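PDB 5CWF: designed helical repeat protein from Synthetic construct, which has no known natural function and was designed de novo as a stack of repeated helices, with calcium ions bound in its crystal. Local coordinates for residues I31-K36 with I76-A81; A58-L63 with K104-A109; D70-E75 with V117-A122. All coordinates share one frame; numbering follows the deposited sequence.

Contact 1. Residues I31-K36 with I76-A81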
# COMPACT_ATOMS: atom_id res chain seq x y z
N ILE A 31 -6.07 8.07 6.57
CA ILE A 31 -6.96 6.93 6.32
C ILE A 31 -8.07 7.36 5.36
O ILE A 31 -8.38 6.67 4.38
CB ILE A 31 -7.58 6.40 7.63
CG1 ILE A 31 -6.49 5.85 8.54
CG2 ILE A 31 -8.68 5.37 7.32
CD1 ILE A 31 -7.00 5.43 9.91
N GLU A 32 -8.63 8.54 5.60
CA GLU A 32 -9.68 9.04 4.73
C GLU A 32 -9.17 9.26 3.31
O GLU A 32 -9.86 8.90 2.36
CB GLU A 32 -10.30 10.32 5.32
CG GLU A 32 -11.61 10.66 4.66
CD GLU A 32 -12.36 11.82 5.33
OE1 GLU A 32 -12.19 12.03 6.55
OE2 GLU A 32 -13.12 12.51 4.61
N ARG A 33 -7.97 9.82 3.15
CA ARG A 33 -7.39 9.99 1.81
C ARG A 33 -7.24 8.66 1.07
O ARG A 33 -7.54 8.59 -0.11
CB ARG A 33 -6.03 10.69 1.87
CG ARG A 33 -5.52 11.08 0.49
CD ARG A 33 -4.34 12.04 0.58
NE ARG A 33 -3.07 11.37 0.83
CZ ARG A 33 -2.29 10.86 -0.13
NH1 ARG A 33 -2.67 10.92 -1.40
NH2 ARG A 33 -1.14 10.28 0.19
N ALA A 34 -6.74 7.63 1.75
CA ALA A 34 -6.58 6.33 1.13
C ALA A 34 -7.93 5.74 0.74
O ALA A 34 -8.10 5.24 -0.37
CB ALA A 34 -5.81 5.38 2.07
N ALA A 35 -8.89 5.78 1.66
CA ALA A 35 -10.23 5.28 1.39
C ALA A 35 -10.84 6.01 0.19
O ALA A 35 -11.45 5.38 -0.67
CB ALA A 35 -11.12 5.46 2.61
N LYS A 36 -10.66 7.32 0.11
CA LYS A 36 -11.27 8.09 -0.97
C LYS A 36 -10.64 7.73 -2.32
O LYS A 36 -11.34 7.63 -3.34
CB LYS A 36 -11.14 9.60 -0.73
CG LYS A 36 -11.64 10.45 -1.90
CD LYS A 36 -11.75 11.94 -1.55
CE LYS A 36 -12.99 12.22 -0.71
NZ LYS A 36 -14.23 12.36 -1.53
N ILE A 76 1.49 3.42 6.50
CA ILE A 76 0.78 2.40 5.75
C ILE A 76 -0.36 3.05 4.97
O ILE A 76 -0.56 2.74 3.79
CB ILE A 76 0.26 1.27 6.67
CG1 ILE A 76 1.44 0.41 7.11
CG2 ILE A 76 -0.73 0.38 5.95
CD1 ILE A 76 1.14 -0.51 8.30
N ALA A 77 -1.10 3.96 5.60
CA ALA A 77 -2.19 4.65 4.89
C ALA A 77 -1.63 5.45 3.71
O ALA A 77 -2.19 5.44 2.60
CB ALA A 77 -2.95 5.56 5.84
N ARG A 78 -0.50 6.12 3.91
CA ARG A 78 0.10 6.86 2.80
C ARG A 78 0.53 5.93 1.68
O ARG A 78 0.32 6.24 0.49
CB ARG A 78 1.29 7.70 3.25
CG ARG A 78 1.96 8.38 2.03
CD ARG A 78 3.13 9.29 2.36
NE ARG A 78 3.82 9.63 1.11
CZ ARG A 78 3.44 10.55 0.23
NH1 ARG A 78 2.38 11.32 0.46
NH2 ARG A 78 4.15 10.72 -0.88
N ALA A 79 1.16 4.82 2.04
CA ALA A 79 1.62 3.86 1.03
C ALA A 79 0.44 3.37 0.24
O ALA A 79 0.52 3.26 -0.99
CB ALA A 79 2.34 2.72 1.65
N ALA A 80 -0.66 3.06 0.93
CA ALA A 80 -1.85 2.59 0.25
C ALA A 80 -2.38 3.62 -0.74
O ALA A 80 -2.65 3.30 -1.90
CB ALA A 80 -2.93 2.23 1.26
N ALA A 81 -2.51 4.87 -0.29
CA ALA A 81 -3.03 5.93 -1.16
C ALA A 81 -2.12 6.14 -2.37
O ALA A 81 -2.61 6.35 -3.49
CB ALA A 81 -3.21 7.22 -0.38
O HOH W 1 0.42 12.04 2.71
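Ala34 and Ala81 are the nearest CA pair between 31-36 and 76-81, on helices 25-44 and 70-89, with their CA atoms 4.2 Å apart and the two segment axes 8.3 Å apart, running in the same sense at 23°. Alanines occupy the positions of nearest approach. The methyl of Ala34 points at the other helix, with its CB 4.0 Å from Ala81 CB and 3.7 Å from the carbonyl oxygen of Ala77, while Ala80 CB lies a little further off. One turn earlier, the backbone of Ile31 rests against the methyl of Ala77. The long chain of Arg33 bends at chi3 (81°), which lays its guanidinium over Ala81, whose CB sits 3.7 Å from NH2 and offset toward the rim of that face. Arg78 runs alongside and points the same way, its guanidinium turned 35° from that of Arg33. Arg33 NH2 and Arg78 NH1 are like charges only 3.7 Å apart, probably offset by salt bridges from Arg33 to Glu30, Glu82 and Glu85. Water 1, in the Arg78 plane, accepts from Arg78 NH1 at 3.1 Å and weakly from Arg33 NH2. A leucine in place of Arg33 would probably cost these glutamates their salt-bridge partner, Glu82 keeping at most a long, weak pairing with Arg78. Toward helix 48-67, Ile31 and Ala80 pack on Val61, while Ile31 also reaches Leu12 and Val16 of helix 3-21.

Contact 2. Residues A58-L63 with K104-A109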
# COMPACT_ATOMS: atom_id res chain seq x y z
N ALA A 58 -7.33 -1.86 1.40
CA ALA A 58 -8.33 -1.45 2.37
C ALA A 58 -8.14 -2.23 3.67
O ALA A 58 -8.13 -1.64 4.75
CB ALA A 58 -9.73 -1.67 1.81
N LYS A 59 -7.95 -3.54 3.58
CA LYS A 59 -7.69 -4.34 4.79
C LYS A 59 -6.40 -3.96 5.47
O LYS A 59 -6.32 -4.02 6.71
CB LYS A 59 -7.63 -5.83 4.47
CG LYS A 59 -8.95 -6.45 4.08
CD LYS A 59 -8.68 -7.86 3.59
CE LYS A 59 -9.93 -8.64 3.29
NZ LYS A 59 -9.54 -9.96 2.73
N ALA A 60 -5.39 -3.59 4.70
CA ALA A 60 -4.09 -3.26 5.29
C ALA A 60 -4.19 -1.99 6.12
O ALA A 60 -3.64 -1.91 7.22
CB ALA A 60 -3.04 -3.11 4.24
N VAL A 61 -4.90 -1.01 5.60
CA VAL A 61 -5.06 0.25 6.31
C VAL A 61 -5.83 0.03 7.60
O VAL A 61 -5.46 0.53 8.66
CB VAL A 61 -5.80 1.30 5.41
CG1 VAL A 61 -6.12 2.60 6.18
CG2 VAL A 61 -4.94 1.62 4.22
N LEU A 62 -6.88 -0.78 7.51
CA LEU A 62 -7.75 -1.07 8.65
C LEU A 62 -6.98 -1.79 9.76
O LEU A 62 -7.10 -1.45 10.93
CB LEU A 62 -8.94 -1.91 8.18
CG LEU A 62 -10.06 -2.10 9.20
CD1 LEU A 62 -10.79 -0.77 9.39
CD2 LEU A 62 -11.01 -3.21 8.76
N LEU A 63 -6.17 -2.78 9.37
CA LEU A 63 -5.38 -3.51 10.35
C LEU A 63 -4.28 -2.67 10.97
O LEU A 63 -3.99 -2.80 12.17
CB LEU A 63 -4.75 -4.76 9.74
CG LEU A 63 -5.68 -5.92 9.44
CD1 LEU A 63 -4.90 -7.01 8.73
CD2 LEU A 63 -6.34 -6.45 10.71
N LYS A 104 -0.24 -6.93 -0.82
CA LYS A 104 -0.14 -8.11 0.02
C LYS A 104 0.92 -7.95 1.10
O LYS A 104 0.74 -8.41 2.23
CB LYS A 104 0.18 -9.35 -0.82
CG LYS A 104 -1.01 -9.87 -1.63
CD LYS A 104 -0.57 -10.98 -2.58
CE LYS A 104 -1.72 -11.56 -3.38
NZ LYS A 104 -1.25 -12.59 -4.36
N ALA A 105 2.02 -7.27 0.77
CA ALA A 105 3.11 -7.07 1.73
C ALA A 105 2.73 -6.11 2.87
O ALA A 105 3.06 -6.36 4.03
CB ALA A 105 4.35 -6.55 1.00
N VAL A 106 2.08 -5.00 2.54
CA VAL A 106 1.68 -4.06 3.58
C VAL A 106 0.58 -4.70 4.43
O VAL A 106 0.52 -4.48 5.62
CB VAL A 106 1.26 -2.66 3.02
CG1 VAL A 106 2.45 -1.97 2.34
CG2 VAL A 106 0.07 -2.75 2.09
N LEU A 107 -0.27 -5.53 3.84
CA LEU A 107 -1.30 -6.22 4.62
C LEU A 107 -0.69 -7.18 5.63
O LEU A 107 -1.02 -7.17 6.82
CB LEU A 107 -2.24 -6.99 3.69
CG LEU A 107 -3.35 -7.85 4.31
CD1 LEU A 107 -4.24 -7.05 5.23
CD2 LEU A 107 -4.18 -8.50 3.20
N LEU A 108 0.26 -7.98 5.17
CA LEU A 108 0.91 -8.93 6.05
C LEU A 108 1.70 -8.19 7.14
O LEU A 108 1.67 -8.58 8.31
CB LEU A 108 1.82 -9.86 5.24
CG LEU A 108 2.45 -11.03 5.98
CD1 LEU A 108 1.39 -11.88 6.64
CD2 LEU A 108 3.27 -11.86 5.01
N ALA A 109 2.40 -7.12 6.76
CA ALA A 109 3.14 -6.34 7.74
C ALA A 109 2.19 -5.75 8.79
O ALA A 109 2.47 -5.80 10.00
CB ALA A 109 3.92 -5.25 7.06
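No ring, amide or guanidinium takes part where Ala60 and Leu107 meet, so there are no flat faces to cover, and the contact is made of aliphatic side chains and the backbone of Leu107. Ala60 directs its methyl toward helix 93-111, and the nearest atom to its CB across the contact is Leu107 CA, at 3.6 Å. Val106 CG2 closes on the same methyl from the preceding residue at 3.8 Å. Leu107 does the rest. Its first torsion (chi1 177°) sets CG beside the carbonyl carbon, the end of the side chain comes nearer to helix 48-67, and one branch, CD1, does the touching. That methyl is shared between two residues one helical turn apart, meeting Leu63 CD1 at 3.6 Å and the CB of Lys59 at 3.7 Å. The leucine chains cross at a slant, methyl against methyl. Beyond its CB, Lys59 extends away from helix 93-111, and its ammonium makes a long, weak ion pair with Glu4. The segment axes lie 8.2 Å apart and run in the same sense at 25°. The layer goes on beyond each helix: Ala58 and Val61 touch helix 3-21, and Ala105 touches Val151 of helix 138-156. Close, nearly parallel packing of alternate helices, here with alanine at the nearest point, is the arrangement of an alpha-helical repeat stack.

Contact 3. Residues D70-E75 with V117-A122. With CA (calcium ion), chain H.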
# COMPACT_ATOMS: atom_id res chain seq x y z
N ASP A 70 0.52 5.18 15.93
CA ASP A 70 -0.11 6.22 15.08
C ASP A 70 0.74 6.57 13.90
O ASP A 70 0.27 6.66 12.75
CB ASP A 70 -0.33 7.52 15.87
CG ASP A 70 -1.37 7.41 16.93
OD1 ASP A 70 -2.14 6.42 16.96
OD2 ASP A 70 -1.40 8.34 17.77
N GLU A 71 2.03 6.75 14.16
CA GLU A 71 2.91 7.23 13.10
C GLU A 71 3.18 6.14 12.07
O GLU A 71 3.34 6.42 10.88
CB GLU A 71 4.18 7.83 13.69
CG GLU A 71 3.90 9.17 14.38
CD GLU A 71 3.41 10.26 13.40
OE1 GLU A 71 4.13 10.51 12.39
OE2 GLU A 71 2.31 10.82 13.63
N VAL A 72 3.18 4.88 12.48
CA VAL A 72 3.32 3.77 11.52
C VAL A 72 2.03 3.60 10.71
O VAL A 72 2.07 3.29 9.50
CB VAL A 72 3.68 2.48 12.24
CG1 VAL A 72 3.76 1.31 11.25
CG2 VAL A 72 5.02 2.64 12.94
N ALA A 73 0.90 3.78 11.37
CA ALA A 73 -0.40 3.70 10.74
C ALA A 73 -0.48 4.74 9.62
O ALA A 73 -1.03 4.47 8.57
CB ALA A 73 -1.52 3.92 11.75
N ARG A 74 0.06 5.92 9.86
CA ARG A 74 0.08 6.97 8.84
C ARG A 74 0.88 6.54 7.62
O ARG A 74 0.49 6.84 6.49
CB ARG A 74 0.68 8.26 9.38
CG ARG A 74 -0.24 9.13 10.11
CD ARG A 74 0.54 10.29 10.74
NE ARG A 74 0.69 11.43 9.84
CZ ARG A 74 1.23 12.58 10.22
NH1 ARG A 74 1.67 12.69 11.46
NH2 ARG A 74 1.29 13.62 9.39
N GLU A 75 2.00 5.86 7.83
CA GLU A 75 2.84 5.43 6.71
C GLU A 75 2.18 4.36 5.87
O GLU A 75 2.32 4.38 4.66
CB GLU A 75 4.21 4.97 7.20
CG GLU A 75 4.93 6.07 7.98
CD GLU A 75 6.42 6.06 7.80
OE1 GLU A 75 6.89 5.99 6.65
OE2 GLU A 75 7.13 6.13 8.82
N VAL A 117 8.88 -3.36 11.29
CA VAL A 117 8.69 -4.03 10.01
C VAL A 117 7.61 -3.33 9.19
O VAL A 117 7.77 -3.10 7.99
CB VAL A 117 8.35 -5.52 10.22
CG1 VAL A 117 7.90 -6.18 8.93
CG2 VAL A 117 9.57 -6.23 10.81
N ALA A 118 6.51 -2.96 9.84
CA ALA A 118 5.42 -2.31 9.13
C ALA A 118 5.92 -1.02 8.51
O ALA A 118 5.62 -0.72 7.35
CB ALA A 118 4.26 -2.06 10.05
N ARG A 119 6.71 -0.26 9.27
CA ARG A 119 7.23 1.00 8.75
C ARG A 119 8.17 0.79 7.56
O ARG A 119 8.11 1.54 6.59
CB ARG A 119 7.98 1.75 9.85
CG ARG A 119 8.84 2.90 9.34
CD ARG A 119 9.38 3.78 10.47
NE ARG A 119 8.33 4.56 11.13
CZ ARG A 119 8.53 5.38 12.15
NH1 ARG A 119 9.75 5.54 12.65
NH2 ARG A 119 7.52 6.05 12.68
N GLU A 120 9.05 -0.20 7.64
CA GLU A 120 10.03 -0.39 6.57
C GLU A 120 9.40 -1.01 5.32
O GLU A 120 9.82 -0.73 4.21
CB GLU A 120 11.20 -1.25 7.03
CG GLU A 120 12.06 -0.65 8.16
CD GLU A 120 12.53 0.79 7.94
OE1 GLU A 120 12.63 1.24 6.79
OE2 GLU A 120 12.88 1.46 8.93
N ILE A 121 8.41 -1.89 5.49
CA ILE A 121 7.70 -2.47 4.33
C ILE A 121 6.94 -1.35 3.61
O ILE A 121 7.03 -1.23 2.38
CB ILE A 121 6.76 -3.63 4.77
CG1 ILE A 121 7.58 -4.81 5.31
CG2 ILE A 121 5.85 -4.07 3.63
CD1 ILE A 121 8.43 -5.52 4.25
N ALA A 122 6.26 -0.49 4.36
CA ALA A 122 5.53 0.61 3.75
C ALA A 122 6.48 1.52 2.98
O ALA A 122 6.16 1.99 1.90
CB ALA A 122 4.78 1.40 4.80
CA CA H . -2.96 8.32 19.38
O HOH W 2 -4.49 9.12 21.12
O HOH W 3 -1.65 10.03 20.17
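Glu75 and Arg119 join alternate helices of the alpha-helical repeat stack, 70-89 and 115-134, whose segment axes run in the same sense at 24°. Their carboxylate and guanidinium planes stand 38° apart. One oxygen and one nitrogen make the bridge: Glu75 OE2 forms a salt bridge with Arg119 NE at 3.0 Å, approaching the guanidinium obliquely. It is seen in one of two Arg119 conformers, and its persistence in the other is not established. Glu75 OE1 has its own partner, Arg123, so in this conformer the carboxylate spans two arginines of the facing helix. The Arg119 chain bends at chi3 (-70°), which brings the edge of its guanidinium up to the CB of Glu71. Beside these polar groups, Val72 places CG1 against Ala118 CB at 3.6 Å, and the methyl of Ala122 packs on the backbone carbonyl of Glu75. Within 70-75, Arg74 NH1 donates to Glu71 OE2, using the syn lone pair of that oxygen, and also pairs with Glu26. At the start of the helix, Asp70 joins Asp24 in a calcium site through one oxygen: OD2 lies 2.2 Å from the calcium, OD1 stays 3.2 Å away, and waters 2 and 3 are further ligands.

In the fold
Contacts 1 and 3 share helix 70-89, which meets helix 25-44 in one and helix 115-134 in the other; contact 2 joins helices 48-67 and 93-111 in the adjoining layer. The layers touch directly, with Val61 packing on Ala80 and Ile31, and Ile121 and Ala118 packing on Ala105 and Ala109. All three pairs cross at nearly the same angle, as repetition of one design would give, yet their chemistry differs. Contact 1 is mostly buried, an alanine seam edged by arginines; contact 2, partly buried, is aliphatic; contact 3, partly buried and near the helix starts, adds a cross-helix salt bridge and a calcium ligand.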